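Local coordinates for alpha-galactosidase (Lactobacillus brevis, PDB 3MI6), which probably hydrolyses terminal, non-reducing alpha-D-galactose residues in alpha-galactosides such as galactose oligosaccharides and galactomannans, as a member of glycosyl hydrolase family 36, at residues 116-129 / 313-325. Sequence-based numbering, arbitrary orientation.
Sequences RLANLPSTFDDTDD and ASFYQQHLVNPRF
His319 sets CG anti to its own carbonyl carbon (chi1 -61°), which lays the imidazole along the 124-129 loop. Asp129, with CG anti to the backbone N (chi1 -167°), brings its carboxylate to the far nitrogen of that ring. Both ring nitrogens donate. ND1 of His319 gives a bent bond to O of Phe124, 2.7 Å, on a lone pair in the carbonyl plane. NE2 of His319 meets the anti lone pair of Asp129 OD2 at 2.7 Å, nearly straight and in the ring plane. Gln157 also donates to that oxygen. In return, Phe124 N bonds to His319 O at 3.2 Å. The Phe124 ring is sandwiched: Arg116 NH2 sits 3.6 Å above the centre of one face, and His319 C lies against the other. Asp126 holds the guanidinium at its edge by a salt bridge. Beside the histidine, extended Gln318 accepts from Thr127 OG1 through OE1, 2.9 Å. The contact joins the loop between strands 103-112 and 132-140, in the N-terminal domain, to the end of helix 305-319, which leads toward the barrel. With both nitrogens donating, His319 is probably protonated, and the Asp129 carboxylate would stabilise that charge.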
ATOM      1  N   ARG D 116     -33.604 -29.324  14.042  1.00 42.02           N
ATOM      2  CA  ARG D 116     -32.589 -29.962  13.212  1.00 41.71           C
ATOM      3  C   ARG D 116     -33.111 -30.261  11.798  1.00 44.94           C
ATOM      4  O   ARG D 116     -34.324 -30.296  11.558  1.00 47.13           O
ATOM      5  CB  ARG D 116     -32.093 -31.250  13.865  1.00 42.09           C
ATOM      6  CG  ARG D 116     -31.085 -31.044  14.984  1.00 41.33           C
ATOM      7  CD  ARG D 116     -31.065 -32.240  15.922  1.00 44.31           C
ATOM      8  NE  ARG D 116     -30.211 -32.031  17.092  1.00 46.29           N
ATOM      9  CZ  ARG D 116     -30.525 -31.274  18.140  1.00 42.80           C
ATOM     10  NH1 ARG D 116     -31.680 -30.619  18.185  1.00 39.95           N
ATOM     11  NH2 ARG D 116     -29.668 -31.170  19.141  1.00 41.35           N
ATOM     12  N   LEU D 117     -32.189 -30.451  10.860  1.00 41.33           N
ATOM     13  CA  LEU D 117     -32.545 -30.960   9.553  1.00 38.40           C
ATOM     14  C   LEU D 117     -32.548 -32.485   9.631  1.00 42.51           C
ATOM     15  O   LEU D 117     -31.887 -33.078  10.484  1.00 44.63           O
ATOM     16  CB  LEU D 117     -31.566 -30.469   8.499  1.00 37.71           C
ATOM     17  CG  LEU D 117     -31.674 -28.981   8.193  1.00 40.04           C
ATOM     18  CD1 LEU D 117     -30.590 -28.517   7.197  1.00 37.77           C
ATOM     19  CD2 LEU D 117     -33.068 -28.656   7.692  1.00 34.44           C
ATOM     20  N   ALA D 118     -33.302 -33.122   8.753  1.00 39.35           N
ATOM     21  CA  ALA D 118     -33.510 -34.542   8.880  1.00 41.99           C
ATOM     22  C   ALA D 118     -32.194 -35.292   8.777  1.00 44.00           C
ATOM     23  O   ALA D 118     -31.842 -36.052   9.682  1.00 46.72           O
ATOM     24  CB  ALA D 118     -34.509 -35.041   7.841  1.00 39.93           C
ATOM     25  N   ASN D 119     -31.459 -35.083   7.688  1.00 41.05           N
ATOM     26  CA  ASN D 119     -30.275 -35.905   7.442  1.00 43.70           C
ATOM     27  C   ASN D 119     -28.929 -35.186   7.426  1.00 45.91           C
ATOM     28  O   ASN D 119     -27.905 -35.822   7.188  1.00 44.55           O
ATOM     29  CB  ASN D 119     -30.435 -36.685   6.147  1.00 42.07           C
ATOM     30  CG  ASN D 119     -31.663 -37.540   6.147  1.00 47.85           C
ATOM     31  OD1 ASN D 119     -32.538 -37.391   5.286  1.00 45.05           O
ATOM     32  ND2 ASN D 119     -31.754 -38.441   7.132  1.00 44.92           N
ATOM     33  N   LEU D 120     -28.939 -33.876   7.673  1.00 39.84           N
ATOM     34  CA  LEU D 120     -27.728 -33.073   7.643  1.00 37.18           C
ATOM     35  C   LEU D 120     -27.426 -32.489   9.014  1.00 36.33           C
ATOM     36  O   LEU D 120     -28.341 -32.165   9.766  1.00 38.95           O
ATOM     37  CB  LEU D 120     -27.897 -31.916   6.660  1.00 36.80           C
ATOM     38  CG  LEU D 120     -27.757 -32.180   5.170  1.00 34.99           C
ATOM     39  CD1 LEU D 120     -28.302 -31.006   4.369  1.00 31.24           C
ATOM     40  CD2 LEU D 120     -26.304 -32.450   4.843  1.00 34.93           C
ATOM     41  N   PRO D 121     -26.138 -32.333   9.336  1.00 33.57           N
ATOM     42  CA  PRO D 121     -25.741 -31.562  10.521  1.00 35.80           C
ATOM     43  C   PRO D 121     -26.337 -30.175  10.385  1.00 34.43           C
ATOM     44  O   PRO D 121     -26.401 -29.662   9.270  1.00 34.50           O
ATOM     45  CB  PRO D 121     -24.221 -31.475  10.397  1.00 37.43           C
ATOM     46  CG  PRO D 121     -23.924 -31.791   8.942  1.00 35.85           C
ATOM     47  CD  PRO D 121     -24.998 -32.710   8.489  1.00 35.28           C
ATOM     48  N   SER D 122     -26.783 -29.577  11.479  1.00 34.67           N
ATOM     49  CA  SER D 122     -27.547 -28.343  11.368  1.00 33.57           C
ATOM     50  C   SER D 122     -27.769 -27.669  12.705  1.00 34.87           C
ATOM     51  O   SER D 122     -27.323 -28.148  13.747  1.00 33.77           O
ATOM     52  CB  SER D 122     -28.901 -28.623  10.711  1.00 37.61           C
ATOM     53  OG  SER D 122     -29.612 -29.622  11.429  1.00 40.23           O
ATOM     54  N   THR D 123     -28.483 -26.554  12.669  1.00 36.51           N
ATOM     55  CA  THR D 123     -28.617 -25.720  13.851  1.00 38.19           C
ATOM     56  C   THR D 123     -29.941 -25.898  14.553  1.00 38.85           C
ATOM     57  O   THR D 123     -30.953 -26.163  13.934  1.00 39.59           O
ATOM     58  CB  THR D 123     -28.431 -24.254  13.501  1.00 35.69           C
ATOM     59  OG1 THR D 123     -29.162 -23.967  12.301  1.00 35.89           O
ATOM     60  CG2 THR D 123     -26.961 -23.980  13.280  1.00 34.16           C
ATOM     61  N   PHE D 124     -29.927 -25.721  15.861  1.00 40.24           N
ATOM     62  CA  PHE D 124     -31.104 -25.984  16.653  1.00 42.42           C
ATOM     63  C   PHE D 124     -31.166 -24.994  17.809  1.00 45.38           C
ATOM     64  O   PHE D 124     -30.140 -24.475  18.235  1.00 44.29           O
ATOM     65  CB  PHE D 124     -30.988 -27.387  17.204  1.00 40.38           C
ATOM     66  CG  PHE D 124     -29.662 -27.659  17.805  1.00 40.16           C
ATOM     67  CD1 PHE D 124     -29.427 -27.383  19.140  1.00 39.56           C
ATOM     68  CD2 PHE D 124     -28.628 -28.157  17.032  1.00 39.54           C
ATOM     69  CE1 PHE D 124     -28.194 -27.630  19.709  1.00 38.34           C
ATOM     70  CE2 PHE D 124     -27.380 -28.399  17.593  1.00 41.00           C
ATOM     71  CZ  PHE D 124     -27.163 -28.132  18.934  1.00 38.45           C
ATOM     72  N   ASP D 125     -32.378 -24.724  18.294  1.00 47.45           N
ATOM     73  CA  ASP D 125     -32.581 -23.975  19.525  1.00 45.51           C
ATOM     74  C   ASP D 125     -33.334 -24.841  20.528  1.00 44.52           C
ATOM     75  O   ASP D 125     -34.554 -24.863  20.537  1.00 50.02           O
ATOM     76  CB  ASP D 125     -33.341 -22.668  19.267  1.00 42.17           C
ATOM     77  CG  ASP D 125     -33.516 -21.842  20.537  1.00 47.52           C
ATOM     78  OD1 ASP D 125     -32.759 -22.079  21.499  1.00 48.63           O
ATOM     79  OD2 ASP D 125     -34.403 -20.960  20.592  1.00 48.66           O
ATOM     80  N   ASP D 126     -32.602 -25.554  21.370  1.00 44.02           N
ATOM     81  CA  ASP D 126     -33.211 -26.367  22.407  1.00 44.89           C
ATOM     82  C   ASP D 126     -32.925 -25.740  23.766  1.00 51.13           C
ATOM     83  O   ASP D 126     -33.046 -26.385  24.808  1.00 52.22           O
ATOM     84  CB  ASP D 126     -32.642 -27.789  22.365  1.00 47.72           C
ATOM     85  CG  ASP D 126     -32.987 -28.531  21.072  1.00 55.12           C
ATOM     86  OD1 ASP D 126     -34.150 -28.420  20.593  1.00 56.11           O
ATOM     87  OD2 ASP D 126     -32.091 -29.237  20.545  1.00 48.93           O
ATOM     88  N   THR D 127     -32.531 -24.475  23.751  1.00 50.38           N
ATOM     89  CA  THR D 127     -32.082 -23.805  24.965  1.00 49.19           C
ATOM     90  C   THR D 127     -32.921 -22.562  25.210  1.00 50.25           C
ATOM     91  O   THR D 127     -32.506 -21.635  25.899  1.00 47.59           O
ATOM     92  CB  THR D 127     -30.586 -23.436  24.876  1.00 49.11           C
ATOM     93  OG1 THR D 127     -30.278 -23.028  23.536  1.00 47.96           O
ATOM     94  CG2 THR D 127     -29.710 -24.632  25.246  1.00 45.88           C
ATOM     95  N   ASP D 128     -34.119 -22.560  24.639  1.00 54.16           N
ATOM     96  CA  ASP D 128     -35.049 -21.470  24.866  1.00 55.76           C
ATOM     97  C   ASP D 128     -34.279 -20.159  24.785  1.00 54.31           C
ATOM     98  O   ASP D 128     -34.020 -19.527  25.804  1.00 54.04           O
ATOM     99  CB  ASP D 128     -35.687 -21.627  26.243  1.00 57.64           C
ATOM    100  CG  ASP D 128     -36.965 -20.850  26.371  1.00 66.22           C
ATOM    101  OD1 ASP D 128     -37.429 -20.324  25.331  1.00 67.15           O
ATOM    102  OD2 ASP D 128     -37.498 -20.770  27.501  1.00 67.93           O
ATOM    103  N   ASP D 129     -33.908 -19.767  23.568  1.00 53.00           N
ATOM    104  CA  ASP D 129     -32.941 -18.697  23.360  1.00 47.40           C
ATOM    105  C   ASP D 129     -33.502 -17.731  22.355  1.00 47.63           C
ATOM    106  O   ASP D 129     -32.767 -17.018  21.695  1.00 48.86           O
ATOM    107  CB  ASP D 129     -31.630 -19.277  22.831  1.00 48.98           C
ATOM    108  CG  ASP D 129     -30.478 -18.279  22.874  1.00 52.70           C
ATOM    109  OD1 ASP D 129     -30.522 -17.327  23.686  1.00 52.15           O
ATOM    110  OD2 ASP D 129     -29.516 -18.460  22.095  1.00 52.17           O
ATOM    111  N   ALA D 313     -18.878 -17.981  17.864  1.00 30.43           N
ATOM    112  CA  ALA D 313     -18.427 -19.107  18.674  1.00 31.37           C
ATOM    113  C   ALA D 313     -19.400 -19.434  19.786  1.00 32.59           C
ATOM    114  O   ALA D 313     -19.566 -20.592  20.144  1.00 34.88           O
ATOM    115  CB  ALA D 313     -17.045 -18.862  19.240  1.00 31.53           C
ATOM    116  N   SER D 314     -20.040 -18.416  20.340  1.00 31.10           N
ATOM    117  CA  SER D 314     -21.112 -18.654  21.293  1.00 32.68           C
ATOM    118  C   SER D 314     -22.317 -19.274  20.613  1.00 33.43           C
ATOM    119  O   SER D 314     -23.042 -20.072  21.204  1.00 32.69           O
ATOM    120  CB  SER D 314     -21.526 -17.364  21.990  1.00 30.79           C
ATOM    121  OG  SER D 314     -21.053 -17.400  23.322  1.00 37.44           O
ATOM    122  N   PHE D 315     -22.533 -18.886  19.364  1.00 33.03           N
ATOM    123  CA  PHE D 315     -23.609 -19.473  18.608  1.00 35.83           C
ATOM    124  C   PHE D 315     -23.339 -20.957  18.370  1.00 36.31           C
ATOM    125  O   PHE D 315     -24.245 -21.781  18.530  1.00 36.34           O
ATOM    126  CB  PHE D 315     -23.826 -18.740  17.290  1.00 39.06           C
ATOM    127  CG  PHE D 315     -24.702 -19.489  16.324  1.00 36.85           C
ATOM    128  CD1 PHE D 315     -26.080 -19.394  16.407  1.00 36.02           C
ATOM    129  CD2 PHE D 315     -24.141 -20.298  15.346  1.00 33.97           C
ATOM    130  CE1 PHE D 315     -26.896 -20.083  15.529  1.00 34.95           C
ATOM    131  CE2 PHE D 315     -24.943 -20.992  14.460  1.00 37.34           C
ATOM    132  CZ  PHE D 315     -26.336 -20.884  14.553  1.00 36.96           C
ATOM    133  N   TYR D 316     -22.101 -21.303  18.010  1.00 35.49           N
ATOM    134  CA  TYR D 316     -21.775 -22.702  17.702  1.00 34.51           C
ATOM    135  C   TYR D 316     -21.878 -23.583  18.945  1.00 35.65           C
ATOM    136  O   TYR D 316     -22.313 -24.725  18.864  1.00 36.51           O
ATOM    137  CB  TYR D 316     -20.386 -22.866  17.065  1.00 31.79           C
ATOM    138  CG  TYR D 316     -20.157 -22.123  15.765  1.00 31.86           C
ATOM    139  CD1 TYR D 316     -21.120 -22.111  14.762  1.00 30.46           C
ATOM    140  CD2 TYR D 316     -18.944 -21.468  15.522  1.00 29.78           C
ATOM    141  CE1 TYR D 316     -20.899 -21.433  13.563  1.00 31.26           C
ATOM    142  CE2 TYR D 316     -18.715 -20.792  14.339  1.00 28.80           C
ATOM    143  CZ  TYR D 316     -19.693 -20.772  13.359  1.00 33.12           C
ATOM    144  OH  TYR D 316     -19.466 -20.089  12.177  1.00 34.42           O
ATOM    145  N   GLN D 317     -21.480 -23.040  20.090  1.00 35.82           N
ATOM    146  CA  GLN D 317     -21.405 -23.813  21.318  1.00 36.26           C
ATOM    147  C   GLN D 317     -22.790 -24.107  21.873  1.00 39.29           C
ATOM    148  O   GLN D 317     -22.993 -25.109  22.549  1.00 42.29           O
ATOM    149  CB  GLN D 317     -20.576 -23.069  22.372  1.00 35.80           C
ATOM    150  CG  GLN D 317     -20.427 -23.824  23.694  1.00 40.69           C
ATOM    151  CD  GLN D 317     -19.775 -22.986  24.794  1.00 45.51           C
ATOM    152  OE1 GLN D 317     -20.400 -22.080  25.367  1.00 44.43           O
ATOM    153  NE2 GLN D 317     -18.517 -23.294  25.102  1.00 41.26           N
ATOM    154  N   GLN D 318     -23.743 -23.226  21.600  1.00 37.79           N
ATOM    155  CA  GLN D 318     -25.080 -23.400  22.130  1.00 38.21           C
ATOM    156  C   GLN D 318     -26.016 -24.071  21.123  1.00 42.42           C
ATOM    157  O   GLN D 318     -26.960 -24.757  21.514  1.00 45.57           O
ATOM    158  CB  GLN D 318     -25.659 -22.053  22.576  1.00 39.84           C
ATOM    159  CG  GLN D 318     -27.039 -22.157  23.210  1.00 43.01           C
ATOM    160  CD  GLN D 318     -27.533 -20.844  23.794  1.00 49.80           C
ATOM    161  OE1 GLN D 318     -28.686 -20.740  24.236  1.00 48.64           O
ATOM    162  NE2 GLN D 318     -26.663 -19.829  23.796  1.00 51.24           N
ATOM    163  N   HIS D 319     -25.737 -23.898  19.833  1.00 40.70           N
ATOM    164  CA  HIS D 319     -26.708 -24.234  18.797  1.00 38.07           C
ATOM    165  C   HIS D 319     -26.183 -25.062  17.612  1.00 39.46           C
ATOM    166  O   HIS D 319     -26.818 -25.097  16.555  1.00 37.08           O
ATOM    167  CB  HIS D 319     -27.319 -22.954  18.248  1.00 39.62           C
ATOM    168  CG  HIS D 319     -28.057 -22.147  19.263  1.00 41.14           C
ATOM    169  ND1 HIS D 319     -29.202 -22.596  19.879  1.00 41.76           N
ATOM    170  CD2 HIS D 319     -27.833 -20.900  19.740  1.00 42.29           C
ATOM    171  CE1 HIS D 319     -29.645 -21.665  20.705  1.00 45.96           C
ATOM    172  NE2 HIS D 319     -28.830 -20.628  20.643  1.00 44.45           N
ATOM    173  N   LEU D 320     -25.037 -25.720  17.773  1.00 40.26           N
ATOM    174  CA  LEU D 320     -24.493 -26.529  16.690  1.00 35.92           C
ATOM    175  C   LEU D 320     -23.723 -27.733  17.205  1.00 36.60           C
ATOM    176  O   LEU D 320     -23.921 -28.847  16.744  1.00 38.57           O
ATOM    177  CB  LEU D 320     -23.610 -25.690  15.754  1.00 34.64           C
ATOM    178  CG  LEU D 320     -22.904 -26.470  14.632  1.00 36.80           C
ATOM    179  CD1 LEU D 320     -23.906 -26.947  13.601  1.00 35.16           C
ATOM    180  CD2 LEU D 320     -21.813 -25.660  13.940  1.00 36.42           C
ATOM    181  N   VAL D 321     -22.846 -27.518  18.168  1.00 36.95           N
ATOM    182  CA  VAL D 321     -21.981 -28.601  18.607  1.00 36.18           C
ATOM    183  C   VAL D 321     -22.865 -29.675  19.272  1.00 37.04           C
ATOM    184  O   VAL D 321     -23.899 -29.380  19.876  1.00 39.94           O
ATOM    185  CB  VAL D 321     -20.705 -28.046  19.317  1.00 36.24           C
ATOM    186  CG1 VAL D 321     -19.860 -29.161  19.908  1.00 38.42           C
ATOM    187  CG2 VAL D 321     -19.883 -27.249  18.341  1.00 32.70           C
ATOM    188  N   ASN D 322     -22.456 -30.926  19.111  1.00 39.07           N
ATOM    189  CA  ASN D 322     -22.897 -32.055  19.908  1.00 38.08           C
ATOM    190  C   ASN D 322     -23.012 -31.507  21.329  1.00 38.60           C
ATOM    191  O   ASN D 322     -22.006 -31.145  21.935  1.00 39.92           O
ATOM    192  CB  ASN D 322     -21.895 -33.203  19.709  1.00 38.79           C
ATOM    193  CG  ASN D 322     -22.272 -34.479  20.466  1.00 38.17           C
ATOM    194  OD1 ASN D 322     -22.850 -34.429  21.537  1.00 39.30           O
ATOM    195  ND2 ASN D 322     -21.899 -35.630  19.913  1.00 36.52           N
ATOM    196  N   PRO D 323     -24.244 -31.448  21.868  1.00 40.52           N
ATOM    197  CA  PRO D 323     -24.544 -31.001  23.243  1.00 38.86           C
ATOM    198  C   PRO D 323     -23.946 -31.887  24.338  1.00 38.46           C
ATOM    199  O   PRO D 323     -23.788 -31.468  25.484  1.00 40.65           O
ATOM    200  CB  PRO D 323     -26.070 -31.072  23.304  1.00 37.34           C
ATOM    201  CG  PRO D 323     -26.506 -30.967  21.894  1.00 40.00           C
ATOM    202  CD  PRO D 323     -25.471 -31.696  21.099  1.00 39.41           C
ATOM    203  N   ARG D 324     -23.621 -33.116  23.979  1.00 38.78           N
ATOM    204  CA  ARG D 324     -23.009 -34.046  24.904  1.00 37.74           C
ATOM    205  C   ARG D 324     -21.598 -33.593  25.270  1.00 38.70           C
ATOM    206  O   ARG D 324     -21.056 -34.005  26.296  1.00 39.20           O
ATOM    207  CB  ARG D 324     -22.982 -35.440  24.269  1.00 36.53           C
ATOM    208  CG  ARG D 324     -22.256 -36.486  25.067  1.00 37.79           C
ATOM    209  CD  ARG D 324     -22.909 -36.681  26.428  1.00 40.35           C
ATOM    210  NE  ARG D 324     -22.122 -37.593  27.253  1.00 43.46           N
ATOM    211  CZ  ARG D 324     -21.153 -37.201  28.075  1.00 41.63           C
ATOM    212  NH1 ARG D 324     -20.857 -35.909  28.199  1.00 38.60           N
ATOM    213  NH2 ARG D 324     -20.480 -38.103  28.771  1.00 38.28           N
ATOM    214  N   PHE D 325     -20.990 -32.763  24.427  1.00 37.69           N
ATOM    215  CA  PHE D 325     -19.607 -32.365  24.673  1.00 38.70           C
ATOM    216  C   PHE D 325     -19.365 -30.872  24.512  1.00 37.25           C
ATOM    217  O   PHE D 325     -18.297 -30.387  24.838  1.00 37.52           O
ATOM    218  CB  PHE D 325     -18.623 -33.172  23.812  1.00 37.25           C
ATOM    219  CG  PHE D 325     -18.571 -34.636  24.151  1.00 34.66           C
ATOM    220  CD1 PHE D 325     -19.226 -35.572  23.359  1.00 36.42           C
ATOM    221  CD2 PHE D 325     -17.870 -35.077  25.256  1.00 38.18           C
ATOM    222  CE1 PHE D 325     -19.194 -36.912  23.669  1.00 38.15           C
ATOM    223  CE2 PHE D 325     -17.821 -36.433  25.574  1.00 39.49           C
ATOM    224  CZ  PHE D 325     -18.483 -37.352  24.774  1.00 40.09           C
TER